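Local coordinates for protein peptidase, M20/M25/M40 family (Staphylococcus aureus, PDB 4EWT) that probably hydrolyses amide bonds of N-acylated amino acids or related small substrates, as a dinuclear manganese-binding amidohydrolase of the M20 peptidase family, at residues Arg21-His26 against Asp34-Tyr39; Val49-Asn54 against Arg58-Thr63; Ala110-Leu115 against Val132-Ala137. All coordinates share one frame; numbering follows the deposited sequence.

Contact 1 (Arg21-His26 against Asp34-Tyr39); sequences RYLHQH and DETAKY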
ATOM      1  N   ARG A  21       5.827 -50.867  -5.808  1.00 46.92           N
ATOM      2  CA  ARG A  21       4.926 -51.094  -4.689  1.00 50.22           C
ATOM      3  C   ARG A  21       5.664 -51.368  -3.386  1.00 51.20           C
ATOM      4  O   ARG A  21       5.302 -50.820  -2.344  1.00 52.62           O
ATOM      5  CB  ARG A  21       3.958 -52.224  -5.019  1.00 52.52           C
ATOM      6  CG  ARG A  21       3.021 -51.859  -6.148  1.00 52.96           C
ATOM      7  CD  ARG A  21       1.993 -52.929  -6.422  1.00 57.61           C
ATOM      8  NE  ARG A  21       1.155 -52.534  -7.549  1.00 58.80           N
ATOM      9  CZ  ARG A  21       0.002 -53.104  -7.877  1.00 62.74           C
ATOM     10  NH1 ARG A  21      -0.485 -54.107  -7.156  1.00 65.93           N
ATOM     11  NH2 ARG A  21      -0.671 -52.656  -8.929  1.00 63.81           N
ATOM     12  N   TYR A  22       6.698 -52.205  -3.447  1.00 50.77           N
ATOM     13  CA  TYR A  22       7.556 -52.418  -2.287  1.00 51.88           C
ATOM     14  C   TYR A  22       8.196 -51.106  -1.801  1.00 50.37           C
ATOM     15  O   TYR A  22       8.214 -50.830  -0.600  1.00 52.01           O
ATOM     16  CB  TYR A  22       8.641 -53.469  -2.563  1.00 51.45           C
ATOM     17  CG  TYR A  22       9.566 -53.631  -1.380  1.00 54.38           C
ATOM     18  CD1 TYR A  22       9.259 -54.515  -0.345  1.00 59.12           C
ATOM     19  CD2 TYR A  22      10.725 -52.856  -1.265  1.00 54.40           C
ATOM     20  CE1 TYR A  22      10.099 -54.648   0.759  1.00 62.64           C
ATOM     21  CE2 TYR A  22      11.565 -52.976  -0.164  1.00 57.33           C
ATOM     22  CZ  TYR A  22      11.249 -53.871   0.840  1.00 62.02           C
ATOM     23  OH  TYR A  22      12.090 -53.986   1.924  1.00 65.87           O
ATOM     24  N   LEU A  23       8.719 -50.313  -2.735  1.00 47.07           N
ATOM     25  CA  LEU A  23       9.364 -49.046  -2.388  1.00 45.98           C
ATOM     26  C   LEU A  23       8.364 -48.000  -1.898  1.00 46.55           C
ATOM     27  O   LEU A  23       8.682 -47.195  -1.020  1.00 47.01           O
ATOM     28  CB  LEU A  23      10.150 -48.489  -3.573  1.00 42.99           C
ATOM     29  CG  LEU A  23      11.402 -49.234  -4.026  1.00 42.43           C
ATOM     30  CD1 LEU A  23      11.832 -48.706  -5.385  1.00 39.84           C
ATOM     31  CD2 LEU A  23      12.522 -49.100  -3.005  1.00 43.37           C
ATOM     32  N   HIS A  24       7.166 -48.020  -2.479  1.00 46.78           N
ATOM     33  CA  HIS A  24       6.071 -47.149  -2.073  1.00 48.07           C
ATOM     34  C   HIS A  24       5.680 -47.410  -0.614  1.00 51.17           C
ATOM     35  O   HIS A  24       5.344 -46.476   0.127  1.00 51.87           O
ATOM     36  CB  HIS A  24       4.862 -47.356  -2.991  1.00 48.70           C
ATOM     37  CG  HIS A  24       3.839 -46.268  -2.890  1.00 49.90           C
ATOM     38  ND1 HIS A  24       3.928 -45.097  -3.611  1.00 48.65           N
ATOM     39  CD2 HIS A  24       2.712 -46.170  -2.148  1.00 53.42           C
ATOM     40  CE1 HIS A  24       2.901 -44.321  -3.313  1.00 50.60           C
ATOM     41  NE2 HIS A  24       2.145 -44.951  -2.431  1.00 52.93           N
ATOM     42  N   GLN A  25       5.740 -48.684  -0.225  1.00 52.96           N
ATOM     43  CA  GLN A  25       5.418 -49.153   1.123  1.00 56.77           C
ATOM     44  C   GLN A  25       6.453 -48.765   2.175  1.00 57.10           C
ATOM     45  O   GLN A  25       6.120 -48.638   3.364  1.00 59.74           O
ATOM     46  CB  GLN A  25       5.257 -50.686   1.132  1.00 58.94           C
ATOM     47  CG  GLN A  25       3.834 -51.158   1.394  1.00 63.50           C
ATOM     48  CD  GLN A  25       3.698 -52.671   1.507  1.00 67.66           C
ATOM     49  OE1 GLN A  25       4.675 -53.395   1.720  1.00 67.98           O
ATOM     50  NE2 GLN A  25       2.473 -53.154   1.366  1.00 71.22           N
ATOM     51  N   HIS A  26       7.704 -48.604   1.744  1.00 54.36           N
ATOM     52  CA  HIS A  26       8.804 -48.321   2.666  1.00 55.52           C
ATOM     53  C   HIS A  26       9.512 -47.008   2.341  1.00 52.77           C
ATOM     54  O   HIS A  26      10.734 -47.001   2.158  1.00 51.70           O
ATOM     55  CB  HIS A  26       9.818 -49.476   2.680  1.00 56.20           C
ATOM     56  CG  HIS A  26       9.343 -50.702   3.397  1.00 60.63           C
ATOM     57  ND1 HIS A  26       9.001 -51.864   2.738  1.00 61.98           N
ATOM     58  CD2 HIS A  26       9.167 -50.952   4.717  1.00 65.35           C
ATOM     59  CE1 HIS A  26       8.634 -52.778   3.621  1.00 65.88           C
ATOM     60  NE2 HIS A  26       8.725 -52.250   4.829  1.00 68.56           N
ATOM     61  N   ASP A  34      18.144 -44.850   4.502  1.00 60.59           N
ATOM     62  CA  ASP A  34      19.060 -45.944   4.817  1.00 63.15           C
ATOM     63  C   ASP A  34      18.614 -47.269   4.200  1.00 62.14           C
ATOM     64  O   ASP A  34      19.434 -47.981   3.621  1.00 61.54           O
ATOM     65  CB  ASP A  34      19.220 -46.101   6.344  1.00 67.83           C
ATOM     66  CG  ASP A  34      19.694 -44.815   7.043  1.00 69.93           C
ATOM     67  OD1 ASP A  34      19.642 -43.720   6.437  1.00 67.16           O
ATOM     68  OD2 ASP A  34      20.111 -44.901   8.220  1.00 74.52           O
ATOM     69  N   GLU A  35      17.324 -47.589   4.332  1.00 62.20           N
ATOM     70  CA  GLU A  35      16.766 -48.848   3.814  1.00 61.84           C
ATOM     71  C   GLU A  35      16.614 -48.836   2.293  1.00 57.42           C
ATOM     72  O   GLU A  35      16.843 -49.854   1.635  1.00 56.89           O
ATOM     73  CB  GLU A  35      15.407 -49.163   4.447  1.00 63.86           C
ATOM     74  CG  GLU A  35      15.447 -49.633   5.892  1.00 70.26           C
ATOM     75  CD  GLU A  35      14.260 -50.523   6.249  1.00 74.49           C
ATOM     76  OE1 GLU A  35      13.166 -50.342   5.666  1.00 73.67           O
ATOM     77  OE2 GLU A  35      14.420 -51.410   7.112  1.00 79.51           O
ATOM     78  N   THR A  36      16.211 -47.696   1.743  1.00 54.26           N
ATOM     79  CA  THR A  36      16.040 -47.565   0.293  1.00 50.28           C
ATOM     80  C   THR A  36      17.380 -47.713  -0.427  1.00 48.61           C
ATOM     81  O   THR A  36      17.486 -48.491  -1.377  1.00 47.60           O
ATOM     82  CB  THR A  36      15.348 -46.237  -0.091  1.00 48.37           C
ATOM     83  OG1 THR A  36      14.281 -45.973   0.828  1.00 50.56           O
ATOM     84  CG2 THR A  36      14.779 -46.306  -1.511  1.00 45.57           C
ATOM     85  N   ALA A  37      18.401 -46.993   0.044  1.00 48.64           N
ATOM     86  CA  ALA A  37      19.757 -47.095  -0.510  1.00 47.78           C
ATOM     87  C   ALA A  37      20.327 -48.520  -0.434  1.00 49.09           C
ATOM     88  O   ALA A  37      20.996 -48.970  -1.360  1.00 47.62           O
ATOM     89  CB  ALA A  37      20.695 -46.115   0.171  1.00 49.09           C
ATOM     90  N   LYS A  38      20.066 -49.212   0.674  1.00 51.65           N
ATOM     91  CA  LYS A  38      20.497 -50.604   0.833  1.00 53.53           C
ATOM     92  C   LYS A  38      19.760 -51.551  -0.110  1.00 51.53           C
ATOM     93  O   LYS A  38      20.369 -52.473  -0.655  1.00 51.58           O
ATOM     94  CB  LYS A  38      20.349 -51.068   2.282  1.00 57.42           C
ATOM     95  CG  LYS A  38      21.596 -50.837   3.132  1.00 61.36           C
ATOM     96  CD  LYS A  38      21.377 -51.187   4.614  1.00 66.57           C
ATOM     97  CE  LYS A  38      21.124 -52.673   4.825  1.00 68.76           C
ATOM     98  NZ  LYS A  38      21.315 -53.087   6.250  1.00 74.75           N
ATOM     99  N   TYR A  39      18.461 -51.318  -0.300  1.00 49.93           N
ATOM    100  CA  TYR A  39      17.648 -52.110  -1.225  1.00 48.43           C
ATOM    101  C   TYR A  39      18.111 -51.995  -2.688  1.00 45.46           C
ATOM    102  O   TYR A  39      18.090 -52.974  -3.433  1.00 45.17           O
ATOM    103  CB  TYR A  39      16.179 -51.707  -1.104  1.00 47.96           C
ATOM    104  CG  TYR A  39      15.259 -52.414  -2.078  1.00 47.59           C
ATOM    105  CD1 TYR A  39      14.659 -53.627  -1.744  1.00 50.37           C
ATOM    106  CD2 TYR A  39      14.986 -51.869  -3.331  1.00 45.36           C
ATOM    107  CE1 TYR A  39      13.807 -54.275  -2.631  1.00 49.31           C
ATOM    108  CE2 TYR A  39      14.141 -52.510  -4.223  1.00 44.64           C
ATOM    109  CZ  TYR A  39      13.554 -53.708  -3.866  1.00 46.52           C
ATOM    110  OH  TYR A  39      12.716 -54.340  -4.748  1.00 47.39           O
TER

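Contact 2 (Val49-Asn54 against Arg58-Thr63); sequences VEVETN and RGIKVT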
ATOM      1  N   VAL A  49      27.322 -55.395 -13.273  1.00 43.44           N
ATOM      2  CA  VAL A  49      27.559 -53.950 -13.231  1.00 43.51           C
ATOM      3  C   VAL A  49      28.578 -53.628 -12.134  1.00 46.23           C
ATOM      4  O   VAL A  49      28.816 -54.453 -11.254  1.00 47.89           O
ATOM      5  CB  VAL A  49      26.247 -53.161 -12.958  1.00 41.23           C
ATOM      6  CG1 VAL A  49      25.217 -53.401 -14.063  1.00 39.35           C
ATOM      7  CG2 VAL A  49      25.664 -53.507 -11.586  1.00 40.95           C
ATOM      8  N   GLU A  50      29.180 -52.452 -12.181  1.00 47.84           N
ATOM      9  CA  GLU A  50      29.942 -51.979 -11.045  1.00 50.68           C
ATOM     10  C   GLU A  50      29.112 -51.076 -10.173  1.00 49.77           C
ATOM     11  O   GLU A  50      28.630 -50.089 -10.611  1.00 48.51           O
ATOM     12  CB  GLU A  50      31.230 -51.273 -11.423  1.00 53.01           C
ATOM     13  CG  GLU A  50      31.824 -51.553 -12.773  1.00 54.81           C
ATOM     14  CD  GLU A  50      32.849 -50.492 -13.162  1.00 58.70           C
ATOM     15  OE1 GLU A  50      33.230 -49.677 -12.307  1.00 60.11           O
ATOM     16  OE2 GLU A  50      33.256 -50.455 -14.328  1.00 60.75           O
ATOM     17  N   VAL A  51      28.932 -51.418  -8.928  1.00 51.14           N
ATOM     18  CA  VAL A  51      28.229 -50.496  -8.093  1.00 51.06           C
ATOM     19  C   VAL A  51      29.080 -49.833  -7.038  1.00 53.89           C
ATOM     20  O   VAL A  51      29.662 -50.438  -6.166  1.00 56.11           O
ATOM     21  CB  VAL A  51      26.918 -50.990  -7.543  1.00 49.67           C
ATOM     22  CG1 VAL A  51      26.709 -52.393  -7.781  1.00 50.66           C
ATOM     23  CG2 VAL A  51      26.759 -50.623  -6.162  1.00 50.93           C
ATOM     24  N   GLU A  52      29.131 -48.533  -7.168  1.00 53.81           N
ATOM     25  CA  GLU A  52      29.838 -47.691  -6.207  1.00 56.78           C
ATOM     26  C   GLU A  52      28.830 -47.135  -5.212  1.00 56.23           C
ATOM     27  O   GLU A  52      27.831 -46.523  -5.596  1.00 53.72           O
ATOM     28  CB  GLU A  52      30.615 -46.571  -6.902  1.00 57.16           C
ATOM     29  CG  GLU A  52      31.741 -47.068  -7.802  1.00 60.10           C
ATOM     30  CD  GLU A  52      32.716 -45.966  -8.186  1.00 64.06           C
ATOM     31  OE1 GLU A  52      32.542 -45.370  -9.275  1.00 63.23           O
ATOM     32  OE2 GLU A  52      33.651 -45.691  -7.397  1.00 67.31           O
ATOM     33  N   THR A  53      29.095 -47.320  -3.946  1.00 59.24           N
ATOM     34  CA  THR A  53      28.199 -46.927  -2.905  1.00 59.64           C
ATOM     35  C   THR A  53      28.719 -45.693  -2.148  1.00 61.98           C
ATOM     36  O   THR A  53      29.851 -45.278  -2.295  1.00 63.89           O
ATOM     37  CB  THR A  53      27.996 -48.073  -1.967  1.00 61.62           C
ATOM     38  OG1 THR A  53      26.631 -48.148  -1.583  1.00 60.32           O
ATOM     39  CG2 THR A  53      28.852 -47.916  -0.761  1.00 65.29           C
ATOM     40  N   ASN A  54      27.858 -45.095  -1.368  1.00 62.01           N
ATOM     41  CA  ASN A  54      28.236 -43.891  -0.625  1.00 64.60           C
ATOM     42  C   ASN A  54      28.995 -42.830  -1.446  1.00 64.40           C
ATOM     43  O   ASN A  54      30.042 -42.328  -1.016  1.00 67.50           O
ATOM     44  CB  ASN A  54      29.023 -44.265   0.641  1.00 69.07           C
ATOM     45  CG  ASN A  54      28.134 -44.792   1.751  1.00 70.56           C
ATOM     46  OD1 ASN A  54      28.388 -45.863   2.305  1.00 73.34           O
ATOM     47  ND2 ASN A  54      27.087 -44.039   2.086  1.00 69.17           N
ATOM     48  N   ARG A  58      24.705 -41.952   0.995  1.00 59.83           N
ATOM     49  CA  ARG A  58      23.661 -42.759   0.339  1.00 56.55           C
ATOM     50  C   ARG A  58      23.595 -42.561  -1.182  1.00 52.84           C
ATOM     51  O   ARG A  58      22.592 -42.884  -1.823  1.00 50.70           O
ATOM     52  CB  ARG A  58      22.293 -42.552   1.003  1.00 56.24           C
ATOM     53  CG  ARG A  58      22.278 -42.935   2.473  1.00 59.98           C
ATOM     54  CD  ARG A  58      21.060 -42.392   3.179  1.00 60.55           C
ATOM     55  NE  ARG A  58      21.267 -42.321   4.622  1.00 64.88           N
ATOM     56  CZ  ARG A  58      21.654 -41.228   5.278  1.00 66.41           C
ATOM     57  NH1 ARG A  58      21.873 -40.092   4.622  1.00 63.88           N
ATOM     58  NH2 ARG A  58      21.815 -41.272   6.594  1.00 69.74           N
ATOM     59  N   GLY A  59      24.681 -42.047  -1.755  1.00 52.62           N
ATOM     60  CA  GLY A  59      24.809 -41.906  -3.203  1.00 49.59           C
ATOM     61  C   GLY A  59      25.256 -43.199  -3.863  1.00 49.16           C
ATOM     62  O   GLY A  59      26.253 -43.805  -3.453  1.00 51.32           O
ATOM     63  N   ILE A  60      24.514 -43.622  -4.885  1.00 46.25           N
ATOM     64  CA  ILE A  60      24.785 -44.884  -5.580  1.00 45.38           C
ATOM     65  C   ILE A  60      24.979 -44.660  -7.077  1.00 43.36           C
ATOM     66  O   ILE A  60      24.103 -44.129  -7.759  1.00 41.32           O
ATOM     67  CB  ILE A  60      23.672 -45.934  -5.337  1.00 44.79           C
ATOM     68  CG1 ILE A  60      23.439 -46.134  -3.837  1.00 46.68           C
ATOM     69  CG2 ILE A  60      24.037 -47.281  -5.995  1.00 44.77           C
ATOM     70  CD1 ILE A  60      22.107 -46.764  -3.497  1.00 46.46           C
ATOM     71  N   LYS A  61      26.138 -45.083  -7.569  1.00 44.16           N
ATOM     72  CA  LYS A  61      26.547 -44.905  -8.953  1.00 43.24           C
ATOM     73  C   LYS A  61      26.819 -46.292  -9.543  1.00 43.56           C
ATOM     74  O   LYS A  61      27.845 -46.917  -9.238  1.00 45.43           O
ATOM     75  CB  LYS A  61      27.817 -44.051  -8.973  1.00 45.12           C
ATOM     76  CG  LYS A  61      28.342 -43.599 -10.322  1.00 45.12           C
ATOM     77  CD  LYS A  61      29.864 -43.650 -10.285  1.00 48.58           C
ATOM     78  CE  LYS A  61      30.516 -42.368 -10.758  1.00 51.78           C
ATOM     79  NZ  LYS A  61      30.684 -42.287 -12.237  1.00 52.69           N
ATOM     80  N   VAL A  62      25.897 -46.789 -10.365  1.00 41.56           N
ATOM     81  CA  VAL A  62      26.104 -48.098 -10.993  1.00 41.64           C
ATOM     82  C   VAL A  62      26.564 -47.946 -12.445  1.00 41.19           C
ATOM     83  O   VAL A  62      25.891 -47.314 -13.266  1.00 39.91           O
ATOM     84  CB  VAL A  62      24.916 -49.108 -10.781  1.00 40.70           C
ATOM     85  CG1 VAL A  62      23.970 -48.620  -9.703  1.00 40.05           C
ATOM     86  CG2 VAL A  62      24.162 -49.404 -12.066  1.00 40.41           C
ATOM     87  N   THR A  63      27.747 -48.487 -12.725  1.00 42.36           N
ATOM     88  CA  THR A  63      28.373 -48.382 -14.039  1.00 42.79           C
ATOM     89  C   THR A  63      28.130 -49.645 -14.872  1.00 42.16           C
ATOM     90  O   THR A  63      28.371 -50.765 -14.419  1.00 42.43           O
ATOM     91  CB  THR A  63      29.890 -48.078 -13.922  1.00 45.46           C
ATOM     92  OG1 THR A  63      30.077 -46.841 -13.221  1.00 46.60           O
ATOM     93  CG2 THR A  63      30.538 -47.946 -15.294  1.00 46.77           C
TER
HETATM   94  O   HOH W   1      30.306 -47.070 -10.665  1.00 19.75           O

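Contact 3 (Ala110-Leu115 against Val132-Ala137); sequences AYMLVL and VIHQPA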
ATOM      1  N   ALA A 110      11.973 -47.792  -9.573  1.00 29.28           N
ATOM      2  CA  ALA A 110      11.482 -49.071 -10.079  1.00 30.34           C
ATOM      3  C   ALA A 110      11.863 -49.318 -11.538  1.00 29.93           C
ATOM      4  O   ALA A 110      12.469 -50.358 -11.867  1.00 29.94           O
ATOM      5  CB  ALA A 110       9.964 -49.185  -9.884  1.00 31.42           C
ATOM      6  N   TYR A 111      11.517 -48.372 -12.409  1.00 29.22           N
ATOM      7  CA  TYR A 111      11.752 -48.559 -13.837  1.00 29.06           C
ATOM      8  C   TYR A 111      13.255 -48.551 -14.141  1.00 28.19           C
ATOM      9  O   TYR A 111      13.710 -49.307 -14.993  1.00 28.16           O
ATOM     10  CB  TYR A 111      11.002 -47.523 -14.691  1.00 28.86           C
ATOM     11  CG  TYR A 111      11.822 -46.296 -15.036  1.00 28.56           C
ATOM     12  CD1 TYR A 111      12.754 -46.321 -16.081  1.00 29.05           C
ATOM     13  CD2 TYR A 111      11.672 -45.115 -14.321  1.00 28.52           C
ATOM     14  CE1 TYR A 111      13.526 -45.199 -16.388  1.00 28.81           C
ATOM     15  CE2 TYR A 111      12.432 -43.984 -14.630  1.00 29.12           C
ATOM     16  CZ  TYR A 111      13.354 -44.037 -15.667  1.00 28.71           C
ATOM     17  OH  TYR A 111      14.112 -42.924 -15.971  1.00 29.73           O
ATOM     18  N   MET A 112      14.003 -47.694 -13.439  1.00 27.52           N
ATOM     19  CA  MET A 112      15.445 -47.578 -13.631  1.00 27.22           C
ATOM     20  C   MET A 112      16.189 -48.852 -13.225  1.00 27.62           C
ATOM     21  O   MET A 112      17.133 -49.266 -13.901  1.00 27.87           O
ATOM     22  CB  MET A 112      16.002 -46.376 -12.862  1.00 26.51           C
ATOM     23  CG  MET A 112      17.484 -46.124 -13.134  1.00 27.40           C
ATOM     24  SD  MET A 112      17.819 -45.686 -14.866  1.00 30.38           S
ATOM     25  CE  MET A 112      17.295 -43.953 -14.837  1.00 26.04           C
ATOM     26  N   LEU A 113      15.776 -49.469 -12.118  1.00 27.76           N
ATOM     27  CA  LEU A 113      16.408 -50.720 -11.694  1.00 27.98           C
ATOM     28  C   LEU A 113      16.235 -51.804 -12.755  1.00 27.99           C
ATOM     29  O   LEU A 113      17.195 -52.498 -13.101  1.00 28.38           O
ATOM     30  CB  LEU A 113      15.868 -51.203 -10.336  1.00 29.12           C
ATOM     31  CG  LEU A 113      16.210 -50.427  -9.059  1.00 28.91           C
ATOM     32  CD1 LEU A 113      15.379 -50.980  -7.923  1.00 30.45           C
ATOM     33  CD2 LEU A 113      17.701 -50.471  -8.701  1.00 28.37           C
ATOM     34  N   VAL A 114      15.025 -51.925 -13.289  1.00 27.52           N
ATOM     35  CA  VAL A 114      14.725 -52.940 -14.300  1.00 28.21           C
ATOM     36  C   VAL A 114      15.346 -52.600 -15.667  1.00 28.01           C
ATOM     37  O   VAL A 114      15.784 -53.493 -16.397  1.00 29.40           O
ATOM     38  CB  VAL A 114      13.193 -53.205 -14.401  1.00 29.31           C
ATOM     39  CG1 VAL A 114      12.878 -54.221 -15.496  1.00 28.80           C
ATOM     40  CG2 VAL A 114      12.653 -53.690 -13.063  1.00 28.60           C
ATOM     41  N   LEU A 115      15.405 -51.318 -16.003  1.00 27.20           N
ATOM     42  CA  LEU A 115      16.085 -50.905 -17.221  1.00 26.95           C
ATOM     43  C   LEU A 115      17.587 -51.172 -17.134  1.00 26.71           C
ATOM     44  O   LEU A 115      18.196 -51.606 -18.108  1.00 27.32           O
ATOM     45  CB  LEU A 115      15.830 -49.432 -17.516  1.00 26.49           C
ATOM     46  CG  LEU A 115      16.642 -48.818 -18.671  1.00 26.17           C
ATOM     47  CD1 LEU A 115      16.334 -49.486 -20.000  1.00 26.59           C
ATOM     48  CD2 LEU A 115      16.375 -47.324 -18.754  1.00 24.89           C
ATOM     49  N   VAL A 132      24.266 -45.160 -14.330  1.00 32.55           N
ATOM     50  CA  VAL A 132      22.981 -45.025 -13.686  1.00 31.57           C
ATOM     51  C   VAL A 132      23.193 -44.328 -12.350  1.00 32.40           C
ATOM     52  O   VAL A 132      24.020 -44.764 -11.545  1.00 34.00           O
ATOM     53  CB  VAL A 132      22.312 -46.390 -13.482  1.00 31.44           C
ATOM     54  CG1 VAL A 132      20.964 -46.221 -12.814  1.00 29.78           C
ATOM     55  CG2 VAL A 132      22.172 -47.096 -14.819  1.00 30.95           C
ATOM     56  N   ILE A 133      22.459 -43.236 -12.140  1.00 31.33           N
ATOM     57  CA  ILE A 133      22.540 -42.453 -10.919  1.00 32.18           C
ATOM     58  C   ILE A 133      21.272 -42.657 -10.094  1.00 31.66           C
ATOM     59  O   ILE A 133      20.190 -42.225 -10.491  1.00 31.20           O
ATOM     60  CB  ILE A 133      22.730 -40.936 -11.234  1.00 32.09           C
ATOM     61  CG1 ILE A 133      24.043 -40.696 -11.985  1.00 32.94           C
ATOM     62  CG2 ILE A 133      22.688 -40.089  -9.955  1.00 32.60           C
ATOM     63  CD1 ILE A 133      24.179 -39.288 -12.567  1.00 34.49           C
ATOM     64  N   HIS A 134      21.408 -43.331  -8.955  1.00 32.47           N
ATOM     65  CA  HIS A 134      20.321 -43.438  -7.994  1.00 32.48           C
ATOM     66  C   HIS A 134      20.553 -42.392  -6.904  1.00 33.39           C
ATOM     67  O   HIS A 134      21.467 -42.529  -6.085  1.00 34.88           O
ATOM     68  CB  HIS A 134      20.240 -44.858  -7.409  1.00 33.63           C
ATOM     69  CG  HIS A 134      19.690 -45.875  -8.360  1.00 32.36           C
ATOM     70  ND1 HIS A 134      20.479 -46.827  -8.970  1.00 33.83           N
ATOM     71  CD2 HIS A 134      18.427 -46.097  -8.797  1.00 30.93           C
ATOM     72  CE1 HIS A 134      19.724 -47.595  -9.738  1.00 32.05           C
ATOM     73  NE2 HIS A 134      18.477 -47.168  -9.657  1.00 31.53           N
ATOM     74  N   GLN A 135      19.731 -41.341  -6.917  1.00 32.79           N
ATOM     75  CA  GLN A 135      19.967 -40.143  -6.110  1.00 33.55           C
ATOM     76  C   GLN A 135      19.031 -40.022  -4.909  1.00 34.30           C
ATOM     77  O   GLN A 135      17.814 -40.112  -5.060  1.00 33.12           O
ATOM     78  CB  GLN A 135      19.846 -38.890  -6.988  1.00 32.74           C
ATOM     79  CG  GLN A 135      20.309 -37.593  -6.326  1.00 33.14           C
ATOM     80  CD  GLN A 135      19.664 -36.371  -6.939  1.00 33.19           C
ATOM     81  OE1 GLN A 135      19.887 -36.048  -8.109  1.00 31.84           O
ATOM     82  NE2 GLN A 135      18.847 -35.683  -6.152  1.00 32.73           N
ATOM     83  N   PRO A 136      19.600 -39.819  -3.708  1.00 36.62           N
ATOM     84  CA  PRO A 136      18.806 -39.486  -2.533  1.00 38.20           C
ATOM     85  C   PRO A 136      18.578 -37.977  -2.436  1.00 38.35           C
ATOM     86  O   PRO A 136      19.102 -37.213  -3.256  1.00 37.51           O
ATOM     87  CB  PRO A 136      19.713 -39.926  -1.383  1.00 40.77           C
ATOM     88  CG  PRO A 136      21.077 -39.665  -1.882  1.00 41.03           C
ATOM     89  CD  PRO A 136      21.021 -40.000  -3.360  1.00 38.46           C
ATOM     90  N   ALA A 137      17.788 -37.567  -1.448  1.00 39.88           N
ATOM     91  CA  ALA A 137      17.778 -36.181  -0.963  1.00 41.05           C
ATOM     92  C   ALA A 137      17.417 -35.108  -2.000  1.00 39.39           C
ATOM     93  O   ALA A 137      17.830 -33.961  -1.867  1.00 40.26           O
ATOM     94  CB  ALA A 137      19.131 -35.856  -0.304  1.00 43.03           C
TER

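Contact 1 (Arg21-His26 against Asp34-Tyr39)
Tyr22, Leu23 and His26 meet Glu35, Thr36 and Tyr39 in a side-chain packing contact between two consecutive helices, 13-25 and 34-43, at the N-terminal end of the chain. The short helical segments run nearly antiparallel, at 159°, with axes still 11.2 Å apart at their closest, so long side chains must bridge the gap. A pair of tyrosines spans part of it. Each has CG anti to its own backbone N (chi1 177° in both), which sends the rings out from their helices to meet midway. Tyr22 CD2 lies over one face of the Tyr39 ring, and Tyr22 CE2 approaches Tyr39 CD1 to 3.5 Å. With planes 20° apart and centroids 4.9 Å apart, the rings are slid past one another and barely overlap. Two consecutive antiparallel helices of this kind form a helical hairpin, here joined by the loop 26-33; helix 34-43 packs on Ile60 of the mixed sheet, while Leu23 of helix 13-25 rests on helix 105-120. Deeper in, one methyl of Leu23 serves two partners: CD2 stands 3.7 Å from Tyr39 CD2 and 3.9 Å from Thr36 CG2. The hydroxyl of Thr36 is hydrogen-bonded to Glu28 in the connecting loop, and Glu28 also accepts a hydrogen bond from the backbone N of Glu35, tying the loop to the start of the second helix. Nearer the solvent, Glu35 OE1 lies 4.2 Å from His26 CD2, with the carboxylate and imidazole planes steeply inclined. The same His26 ring sets its ND1 off-centre above one face of Tyr22, 3.5 Å from the plane.

Contact 2 (Val49-Asn54 against Arg58-Thr63)
Lys61 swings CG anti to its backbone N (chi1 -173°) and Glu52 sets CG anti to its carbonyl carbon (chi1 -64°), a combination that lays the two side chains alongside one another, pointing the same way. The touching is done by Glu52 OE1 against the aliphatic part of the lysine, 3.3 Å from Lys61 CD; the ammonium group bends off, leaving Lys61 NZ 4.7 Å from Glu52 OE1, and makes a weak hydrogen bond to the carbonyl of Val153. One water links Glu52 OE1, the carbonyl O of Lys61 and Thr63 OG1, lying 2.8 Å from Lys61 O. This is a beta hairpin, strand 50-52 against strand 60-65, at the edge of the mixed sheet. Glu50 with Thr63 and Glu52 with Lys61 are its hydrogen-bonded pairs, each closed by two backbone bonds. The straightest, Lys61 N to Glu52 O at 3.0 Å, has an angle of 173° at the hydrogen. Between them Val51 and Val62 form a non-hydrogen-bonded pair on the other face, their CB atoms 4.2 Å apart, where Tyr44 packs against both. Glu50 runs alongside Thr63, pointing the same way, so that its carboxylate rests by the threonine methyl, Glu50 OE2 3.8 Å from Thr63 CG2.

Contact 3 (Ala110-Leu115 against Val132-Ala137)
Met112 lays its CG against the CG1 methyl of Val132, at 3.5 Å a tighter fit than two such carbons usually make. Its first torsion puts CG anti to the backbone N (chi1 -174°), carrying the chain from the helix toward the strand; the bends that follow turn SD alongside the same methyl, 3.8 Å from Val132 CG1. The two side chains thus slide past each other in opposite directions. A second point of contact is the His134 imidazole, two residues further along the strand. It is reached obliquely by Met112 CG and, on a line crossing at about a right angle, by one branch of Leu113, whose CD2 methyl is the nearest atom of that leucine to the ring. Leu113 has CG beside its backbone N (chi1 -70°), and that rotation, with CD1 anti to CA, brings CD2 to the histidine. All four touching residues are buried, and the packing is that of a helix laid on a sheet in an alpha/beta domain, with the axes of the short segments 10.0 Å apart at their closest and nearly antiparallel at 151°. Ile75 and Ala77 of strand 72-78 extend the surface on which Met112 rests, while Tyr44 touches Leu113. Helix 105-120 is set between strands 129-135 and 72-78 on one side and helix 372-386, which meets Ala110, Tyr111 and Leu115; across the strand, Ile133 packs instead on Met148 of helix 144-150.

Overall arrangement
From the N terminus the three contacts come in series, none enclosing or crossing another. Contact 1 closes the loop between helices 13-25 and 34-43; contact 2 closes the connection 53-59 of the hairpin that follows; contact 3 brings helix 105-120 back against strand 129-135, with sixteen residues between its segments. In space they converge. A salt bridge from Asp34 to Arg58 joins contacts 1 and 2, and Ala37 packs on Arg58. Strand 60-65 pairs with strand 129-135, probably through Val62 to Val132 and Ile60 to His134, so contacts 2 and 3 share one sheet. Tyr39 against Leu113 and Leu23 against Ala110 then bring the helices of contacts 1 and 3 together.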